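Local coordinates for protein ectonucleotide pyrophosphatase/phosphodiesterase family member 5 (Mus musculus, PDB 5VEO) that probably hydrolyses phosphodiester or pyrophosphate bonds of nucleotides at a zinc-containing site, captured here as an inactive variant with bound AMP, at residues N52-K57 and E289-K294; H62-T67 and E72-V77. The protein carries 1 engineered substitution. All coordinates share one frame; numbering follows the deposited sequence.

Contact 2 is nested inside the long chain loop that contact 1 closes, and the centres of the two lie about 10 Å apart. They meet directly through two probable hydrogen bonds, from Tyr293 OH to Val77 O (2.6 Å) and between His292 O and Glu72 N (3.3 Å). Segment 52-57 leads straight into helix 58-67, which supplies one side of contact 2. It runs from contact 1 to the AMP phosphate, where Lys57 lies in the pocket: Lys57 CB is 3.7 Å from AMP O1P, and the backbone N of Ala58, engineered in place of a threonine, is hydrogen-bonded to the ligand. A bound zinc ion lies about 10 Å from the side chain of Ile55.

Contact 1: residues N52-K57 and E289-K294; sequences NVFITK and ERWHYK. With AMP (adenosine monophosphate), chain Q.
Phe54 lies flat on Trp291, its ring stacked face-to-face on the indole five-membered ring with centroids 3.8 Å apart and planes at 8°. The overlap extends to the six-membered ring, where Phe54 CE2 comes to 3.5 Å from Trp291 CE3. Phe54 also turns an edge to Tyr293: Phe54 CD2 lies over one face of the tyrosine ring, 3.8 Å from Tyr293 CG, with the planes at 79°. Having CG anti to the backbone N (chi1 -170°) swings the Phe54 ring so that a face meets Trp291 and an edge meets Tyr293. Aliphatic packing completes the cluster. Ile55, which follows a cis peptide bond, sets CG2 over the margin of the opposite face of Phe54 and brings the same methyl to 3.8 Å from Tyr293 CZ. The polar links run through water. Water 2 accepts from Phe54 N (2.9 Å) and donates to Trp291 O (2.9 Å), while water 1 lies between Phe54 O and Trp291 O. At the rim of the cluster, Trp291 NE1 is hydrogen-bonded to Asp328 OD1. No direct hydrogen bond joins the segments, so the loop before helix 58-67 is held to the 289-294 turn by aromatic surface, with two waters bridging the backbone polar groups of Phe54 and Trp291.

Contact 2: residues H62-T67 and E72-V77; sequences HYTLVT and ENHGIV. With NAG (2-acetamido-2-deoxy-beta-D-glucopyranose), chain H.
His74 presents one ring face to Tyr63, whose CB sits over the centre, 4.1 Å from the imidazole centroid, in a CH-pi contact. Tyr63 CD2 continues across that face, making the pair edge-to-face with ring planes at 73°. Two polar partners lie at the imidazole edge, both in the ring plane: His74 NE2 donates to Thr64 OG1 (3.0 Å), and His74 ND1 accepts from Ile76 N (3.1 Å, N-H...ND1 angle 158°). This pattern puts a proton on NE2 and fixes the rotation of the ring. The Tyr63 ring carries the Thr67 CG2 methyl over the centre of one face and His74 O at its edge, in plane, while Tyr63 CD2 also packs 3.5 Å from Ile76 CG1. The arrangement ties together two consecutive helices, 58-67 and 71-74; in this alkaline-phosphatase-like fold the first begins beside the nucleotide phosphate. Gly75, with positive phi, leaves the helical path of the second, and the turn brings Ile76 N back to His74. An alanine in place of His74 is likely to leave Thr64 OG1 and Ile76 N without these mates and to open a gap beside Tyr63. Thr64 OG1 is also hydrogen-bonded to Leu69 O, a link to the chain between the helices. With its OG1 between the backbone N and the carbonyl carbon (chi1 65°), Thr67 reaches back, its OG1 donating to Tyr63 O (2.8 Å) from above the carbonyl plane; Val66 N arrives from the opposite face. Tyr63 OH is hydrogen-bonded to Trp103 O, and a NAG probably carried by Asn375 comes near Asn73.

Contact 1: residues N52-K57 and E289-K294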
loop_
_atom_site.group_PDB
_atom_site.type_symbol
_atom_site.label_atom_id
_atom_site.label_comp_id
_atom_site.label_asym_id
_atom_site.label_seq_id
_atom_site.Cartn_x
_atom_site.Cartn_y
_atom_site.Cartn_z
ATOM N N ASN A 52 -6.154 6.067 -3.236
ATOM C CA ASN A 52 -5.064 5.129 -3.462
ATOM C C ASN A 52 -5.384 4.324 -4.722
ATOM O O ASN A 52 -6.183 4.768 -5.555
ATOM C CB ASN A 52 -4.831 4.297 -2.188
ATOM C CG ASN A 52 -6.087 3.552 -1.695
ATOM O OD1 ASN A 52 -7.229 3.870 -2.071
ATOM N ND2 ASN A 52 -5.872 2.569 -0.808
ATOM N N VAL A 53 -4.717 3.190 -4.936
ATOM C CA VAL A 53 -4.891 2.466 -6.190
ATOM C C VAL A 53 -5.530 1.102 -5.963
ATOM O O VAL A 53 -5.382 0.447 -4.915
ATOM C CB VAL A 53 -3.587 2.300 -7.007
ATOM C CG1 VAL A 53 -2.999 3.650 -7.360
ATOM C CG2 VAL A 53 -2.586 1.420 -6.336
ATOM N N PHE A 54 -6.216 0.657 -7.010
ATOM C CA PHE A 54 -6.814 -0.667 -7.070
ATOM C C PHE A 54 -5.784 -1.684 -7.525
ATOM O O PHE A 54 -5.018 -1.390 -8.459
ATOM C CB PHE A 54 -7.984 -0.624 -8.046
ATOM C CG PHE A 54 -8.848 -1.844 -8.057
ATOM C CD1 PHE A 54 -9.822 -2.045 -7.085
ATOM C CD2 PHE A 54 -8.738 -2.768 -9.080
ATOM C CE1 PHE A 54 -10.650 -3.158 -7.130
ATOM C CE2 PHE A 54 -9.575 -3.873 -9.129
ATOM C CZ PHE A 54 -10.519 -4.070 -8.152
ATOM N N ILE A 55 -5.731 -2.880 -6.934
ATOM C CA ILE A 55 -6.484 -3.277 -5.748
ATOM C C ILE A 55 -5.855 -2.684 -4.494
ATOM O O ILE A 55 -4.653 -2.459 -4.423
ATOM C CB ILE A 55 -6.581 -4.821 -5.640
ATOM C CG1 ILE A 55 -5.220 -5.462 -5.351
ATOM C CG2 ILE A 55 -7.198 -5.397 -6.899
ATOM C CD1 ILE A 55 -5.286 -6.963 -5.152
ATOM N N THR A 56 -6.684 -2.465 -3.474
ATOM C CA THR A 56 -6.270 -1.691 -2.310
ATOM C C THR A 56 -5.627 -2.601 -1.257
ATOM O O THR A 56 -6.099 -2.739 -0.109
ATOM C CB THR A 56 -7.453 -0.887 -1.757
ATOM O OG1 THR A 56 -8.579 -1.741 -1.492
ATOM C CG2 THR A 56 -7.873 0.222 -2.719
ATOM N N LYS A 57 -4.507 -3.213 -1.677
ATOM C CA LYS A 57 -3.655 -4.079 -0.862
ATOM C C LYS A 57 -2.244 -3.498 -0.768
ATOM O O LYS A 57 -1.877 -2.553 -1.479
ATOM C CB LYS A 57 -3.611 -5.510 -1.437
ATOM C CG LYS A 57 -4.975 -6.187 -1.581
ATOM C CD LYS A 57 -5.251 -7.081 -0.469
ATOM C CE LYS A 57 -6.442 -7.986 -0.615
ATOM N NZ LYS A 57 -6.806 -8.384 0.800
ATOM N N GLU A 289 -12.167 1.056 -16.538
ATOM C CA GLU A 289 -10.987 1.857 -16.871
ATOM C C GLU A 289 -10.484 2.646 -15.675
ATOM O O GLU A 289 -9.273 2.859 -15.532
ATOM C CB GLU A 289 -11.302 2.819 -18.016
ATOM C CG GLU A 289 -11.497 2.126 -19.319
ATOM C CD GLU A 289 -10.210 1.538 -19.851
ATOM O OE1 GLU A 289 -9.127 2.072 -19.524
ATOM O OE2 GLU A 289 -10.284 0.533 -20.589
ATOM N N ARG A 290 -11.397 3.113 -14.815
ATOM C CA ARG A 290 -10.994 4.002 -13.735
ATOM C C ARG A 290 -10.073 3.317 -12.739
ATOM O O ARG A 290 -9.401 4.016 -11.972
ATOM C CB ARG A 290 -12.207 4.555 -13.000
ATOM C CG ARG A 290 -13.032 3.533 -12.270
ATOM C CD ARG A 290 -14.250 4.199 -11.638
ATOM N NE ARG A 290 -15.148 3.193 -11.094
ATOM C CZ ARG A 290 -15.076 2.718 -9.852
ATOM N NH1 ARG A 290 -14.170 3.182 -8.994
ATOM N NH2 ARG A 290 -15.923 1.784 -9.464
ATOM N N TRP A 291 -10.031 1.979 -12.727
ATOM C CA TRP A 291 -9.120 1.246 -11.850
ATOM C C TRP A 291 -7.717 1.100 -12.428
ATOM O O TRP A 291 -6.799 0.751 -11.678
ATOM C CB TRP A 291 -9.677 -0.144 -11.549
ATOM C CG TRP A 291 -10.806 -0.164 -10.584
ATOM C CD1 TRP A 291 -11.098 0.779 -9.630
ATOM C CD2 TRP A 291 -11.793 -1.192 -10.438
ATOM N NE1 TRP A 291 -12.201 0.401 -8.913
ATOM C CE2 TRP A 291 -12.646 -0.806 -9.381
ATOM C CE3 TRP A 291 -12.033 -2.401 -11.088
ATOM C CZ2 TRP A 291 -13.741 -1.578 -8.981
ATOM C CZ3 TRP A 291 -13.116 -3.163 -10.698
ATOM C CH2 TRP A 291 -13.946 -2.759 -9.640
ATOM N N HIS A 292 -7.532 1.356 -13.723
ATOM C CA HIS A 292 -6.204 1.297 -14.348
ATOM C C HIS A 292 -5.519 -0.005 -13.974
ATOM O O HIS A 292 -4.399 -0.052 -13.447
ATOM C CB HIS A 292 -5.378 2.508 -13.957
ATOM C CG HIS A 292 -6.084 3.790 -14.244
ATOM N ND1 HIS A 292 -6.446 4.158 -15.521
ATOM C CD2 HIS A 292 -6.568 4.748 -13.421
ATOM C CE1 HIS A 292 -7.096 5.305 -15.476
ATOM N NE2 HIS A 292 -7.180 5.688 -14.214
ATOM N N TYR A 293 -6.245 -1.084 -14.209
ATOM C CA TYR A 293 -5.836 -2.369 -13.699
ATOM C C TYR A 293 -5.617 -3.398 -14.797
ATOM O O TYR A 293 -4.716 -4.219 -14.654
ATOM C CB TYR A 293 -6.869 -2.849 -12.656
ATOM C CG TYR A 293 -6.374 -3.948 -11.773
ATOM C CD1 TYR A 293 -6.906 -5.223 -11.856
ATOM C CD2 TYR A 293 -5.352 -3.717 -10.868
ATOM C CE1 TYR A 293 -6.446 -6.235 -11.044
ATOM C CE2 TYR A 293 -4.880 -4.721 -10.046
ATOM C CZ TYR A 293 -5.413 -5.992 -10.163
ATOM O OH TYR A 293 -4.979 -7.016 -9.362
ATOM N N LYS A 294 -6.244 -3.248 -15.950
ATOM C CA LYS A 294 -6.437 -4.341 -16.901
ATOM C C LYS A 294 -5.307 -4.537 -17.907
ATOM O O LYS A 294 -5.190 -5.638 -18.453
ATOM C CB LYS A 294 -7.764 -4.120 -17.642
ATOM C CG LYS A 294 -7.706 -3.188 -18.811
ATOM C CD LYS A 294 -9.021 -3.241 -19.598
ATOM C CE LYS A 294 -9.905 -2.164 -19.126
ATOM N NZ LYS A 294 -11.226 -2.152 -19.810
HETATM P P AMP Q . -1.779 -6.221 3.330
HETATM O O1P AMP Q . -2.112 -6.272 1.870
HETATM O O2P AMP Q . -2.781 -7.023 4.169
HETATM O O3P AMP Q . -1.642 -4.798 3.866
HETATM O "O5'" AMP Q . -0.349 -6.906 3.550
HETATM C "C5'" AMP Q . 0.429 -6.537 4.699
HETATM C "C4'" AMP Q . 1.228 -7.672 5.277
HETATM O "O4'" AMP Q . 2.347 -7.911 4.433
HETATM C "C3'" AMP Q . 1.819 -7.355 6.652
HETATM O "O3'" AMP Q . 1.137 -8.067 7.660
HETATM C "C2'" AMP Q . 3.277 -7.820 6.572
HETATM O "O2'" AMP Q . 3.684 -8.679 7.602
HETATM C "C1'" AMP Q . 3.354 -8.497 5.218
HETATM N N9 AMP Q . 4.624 -8.300 4.556
HETATM C C8 AMP Q . 5.157 -7.144 4.124
HETATM N N7 AMP Q . 6.354 -7.384 3.533
HETATM C C5 AMP Q . 6.551 -8.727 3.601
HETATM C C6 AMP Q . 7.596 -9.677 3.167
HETATM N N6 AMP Q . 8.692 -9.224 2.534
HETATM N N1 AMP Q . 7.421 -10.986 3.421
HETATM C C2 AMP Q . 6.334 -11.470 4.048
HETATM N N3 AMP Q . 5.333 -10.679 4.467
HETATM C C4 AMP Q . 5.415 -9.323 4.276
HETATM O O HOH W 1 -4.068 0.395 -10.447
HETATM O O HOH W 2 -6.247 2.370 -9.354
#

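Contact 2: residues H62-T67 and E72-V77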
loop_
_atom_site.group_PDB
_atom_site.type_symbol
_atom_site.label_atom_id
_atom_site.label_comp_id
_atom_site.label_asym_id
_atom_site.label_seq_id
_atom_site.Cartn_x
_atom_site.Cartn_y
_atom_site.Cartn_z
ATOM N N HIS A 62 2.107 0.223 -2.011
ATOM C CA HIS A 62 3.430 0.713 -1.654
ATOM C C HIS A 62 4.281 0.917 -2.905
ATOM O O HIS A 62 5.047 1.884 -2.982
ATOM C CB HIS A 62 4.127 -0.228 -0.672
ATOM C CG HIS A 62 3.593 -0.182 0.735
ATOM N ND1 HIS A 62 2.601 -1.023 1.175
ATOM C CD2 HIS A 62 3.934 0.587 1.805
ATOM C CE1 HIS A 62 2.350 -0.784 2.454
ATOM N NE2 HIS A 62 3.146 0.190 2.860
ATOM N N TYR A 63 4.133 0.054 -3.920
ATOM C CA TYR A 63 4.942 0.273 -5.118
ATOM C C TYR A 63 4.465 1.509 -5.883
ATOM O O TYR A 63 5.288 2.231 -6.466
ATOM C CB TYR A 63 4.951 -0.965 -6.008
ATOM C CG TYR A 63 6.232 -1.135 -6.851
ATOM C CD1 TYR A 63 7.491 -0.880 -6.312
ATOM C CD2 TYR A 63 6.169 -1.607 -8.158
ATOM C CE1 TYR A 63 8.641 -1.068 -7.057
ATOM C CE2 TYR A 63 7.328 -1.797 -8.915
ATOM C CZ TYR A 63 8.557 -1.516 -8.351
ATOM O OH TYR A 63 9.741 -1.711 -9.052
ATOM N N THR A 64 3.160 1.803 -5.848
ATOM C CA THR A 64 2.680 3.064 -6.405
ATOM C C THR A 64 3.329 4.260 -5.713
ATOM O O THR A 64 3.683 5.247 -6.366
ATOM C CB THR A 64 1.153 3.132 -6.304
ATOM O OG1 THR A 64 0.598 2.248 -7.280
ATOM C CG2 THR A 64 0.623 4.552 -6.562
ATOM N N LEU A 65 3.497 4.199 -4.399
ATOM C CA LEU A 65 4.054 5.344 -3.696
ATOM C C LEU A 65 5.467 5.653 -4.157
ATOM O O LEU A 65 5.883 6.813 -4.115
ATOM C CB LEU A 65 4.036 5.099 -2.189
ATOM C CG LEU A 65 2.654 5.042 -1.520
ATOM C CD1 LEU A 65 2.790 4.904 -0.010
ATOM C CD2 LEU A 65 1.783 6.237 -1.867
ATOM N N VAL A 66 6.219 4.643 -4.596
ATOM C CA VAL A 66 7.625 4.835 -4.955
ATOM C C VAL A 66 7.854 4.804 -6.467
ATOM O O VAL A 66 9.012 4.899 -6.914
ATOM C CB VAL A 66 8.543 3.833 -4.230
ATOM C CG1 VAL A 66 8.427 4.021 -2.726
ATOM C CG2 VAL A 66 8.259 2.365 -4.618
ATOM N N THR A 67 6.777 4.767 -7.269
ATOM C CA THR A 67 6.856 4.848 -8.730
ATOM C C THR A 67 5.932 5.885 -9.352
ATOM O O THR A 67 6.195 6.310 -10.485
ATOM C CB THR A 67 6.525 3.499 -9.393
ATOM O OG1 THR A 67 5.158 3.152 -9.144
ATOM C CG2 THR A 67 7.441 2.383 -8.908
ATOM N N GLU A 72 -1.423 -1.449 -13.287
ATOM C CA GLU A 72 -1.244 -2.088 -14.582
ATOM C C GLU A 72 0.085 -1.702 -15.221
ATOM O O GLU A 72 0.589 -2.454 -16.062
ATOM C CB GLU A 72 -2.412 -1.760 -15.526
ATOM C CG GLU A 72 -2.444 -0.313 -16.030
ATOM C CD GLU A 72 -3.698 0.025 -16.826
ATOM O OE1 GLU A 72 -3.836 1.203 -17.227
ATOM O OE2 GLU A 72 -4.539 -0.868 -17.055
ATOM N N ASN A 73 0.656 -0.557 -14.835
ATOM C CA ASN A 73 1.938 -0.093 -15.345
ATOM C C ASN A 73 3.117 -0.585 -14.517
ATOM O O ASN A 73 4.121 -1.004 -15.096
ATOM C CB ASN A 73 1.952 1.429 -15.410
ATOM C CG ASN A 73 0.807 1.972 -16.236
ATOM O OD1 ASN A 73 -0.082 2.634 -15.723
ATOM N ND2 ASN A 73 0.803 1.648 -17.510
ATOM N N HIS A 74 3.058 -0.544 -13.179
ATOM C CA HIS A 74 4.251 -0.993 -12.465
ATOM C C HIS A 74 4.298 -2.503 -12.264
ATOM O O HIS A 74 5.364 -3.021 -11.925
ATOM C CB HIS A 74 4.436 -0.243 -11.142
ATOM C CG HIS A 74 3.357 -0.436 -10.126
ATOM N ND1 HIS A 74 2.917 -1.677 -9.708
ATOM C CD2 HIS A 74 2.693 0.473 -9.374
ATOM C CE1 HIS A 74 2.015 -1.520 -8.756
ATOM N NE2 HIS A 74 1.855 -0.223 -8.541
ATOM N N GLY A 75 3.197 -3.223 -12.504
ATOM C CA GLY A 75 3.198 -4.669 -12.589
ATOM C C GLY A 75 3.017 -5.418 -11.285
ATOM O O GLY A 75 2.882 -6.650 -11.314
ATOM N N ILE A 76 2.991 -4.728 -10.149
ATOM C CA ILE A 76 2.696 -5.377 -8.861
ATOM C C ILE A 76 1.193 -5.210 -8.664
ATOM O O ILE A 76 0.706 -4.277 -8.018
ATOM C CB ILE A 76 3.521 -4.788 -7.709
ATOM C CG1 ILE A 76 5.031 -4.946 -7.955
ATOM C CG2 ILE A 76 3.135 -5.443 -6.391
ATOM C CD1 ILE A 76 5.539 -6.374 -7.906
ATOM N N VAL A 77 0.430 -6.109 -9.297
ATOM C CA VAL A 77 -1.021 -5.930 -9.368
ATOM C C VAL A 77 -1.753 -6.508 -8.162
ATOM O O VAL A 77 -2.927 -6.182 -7.958
ATOM C CB VAL A 77 -1.614 -6.518 -10.666
ATOM C CG1 VAL A 77 -0.899 -5.952 -11.889
ATOM C CG2 VAL A 77 -1.563 -8.027 -10.698
HETATM C C1 NAG H . 0.417 6.059 -16.604
HETATM C C2 NAG H . -0.469 6.134 -17.827
HETATM C C3 NAG H . 0.068 5.212 -18.908
HETATM C C4 NAG H . 1.545 5.471 -19.170
HETATM C C5 NAG H . 2.343 5.500 -17.869
HETATM C C6 NAG H . 3.768 5.961 -18.062
HETATM C C7 NAG H . -2.856 6.657 -17.614
HETATM C C8 NAG H . -4.217 6.113 -17.305
HETATM N N2 NAG H . -1.847 5.790 -17.517
HETATM O O3 NAG H . -0.684 5.427 -20.094
HETATM O O4 NAG H . 2.058 4.437 -20.000
HETATM O O5 NAG H . 1.740 6.423 -16.956
HETATM O O6 NAG H . 3.820 7.137 -18.860
HETATM O O7 NAG H . -2.681 7.825 -17.945
#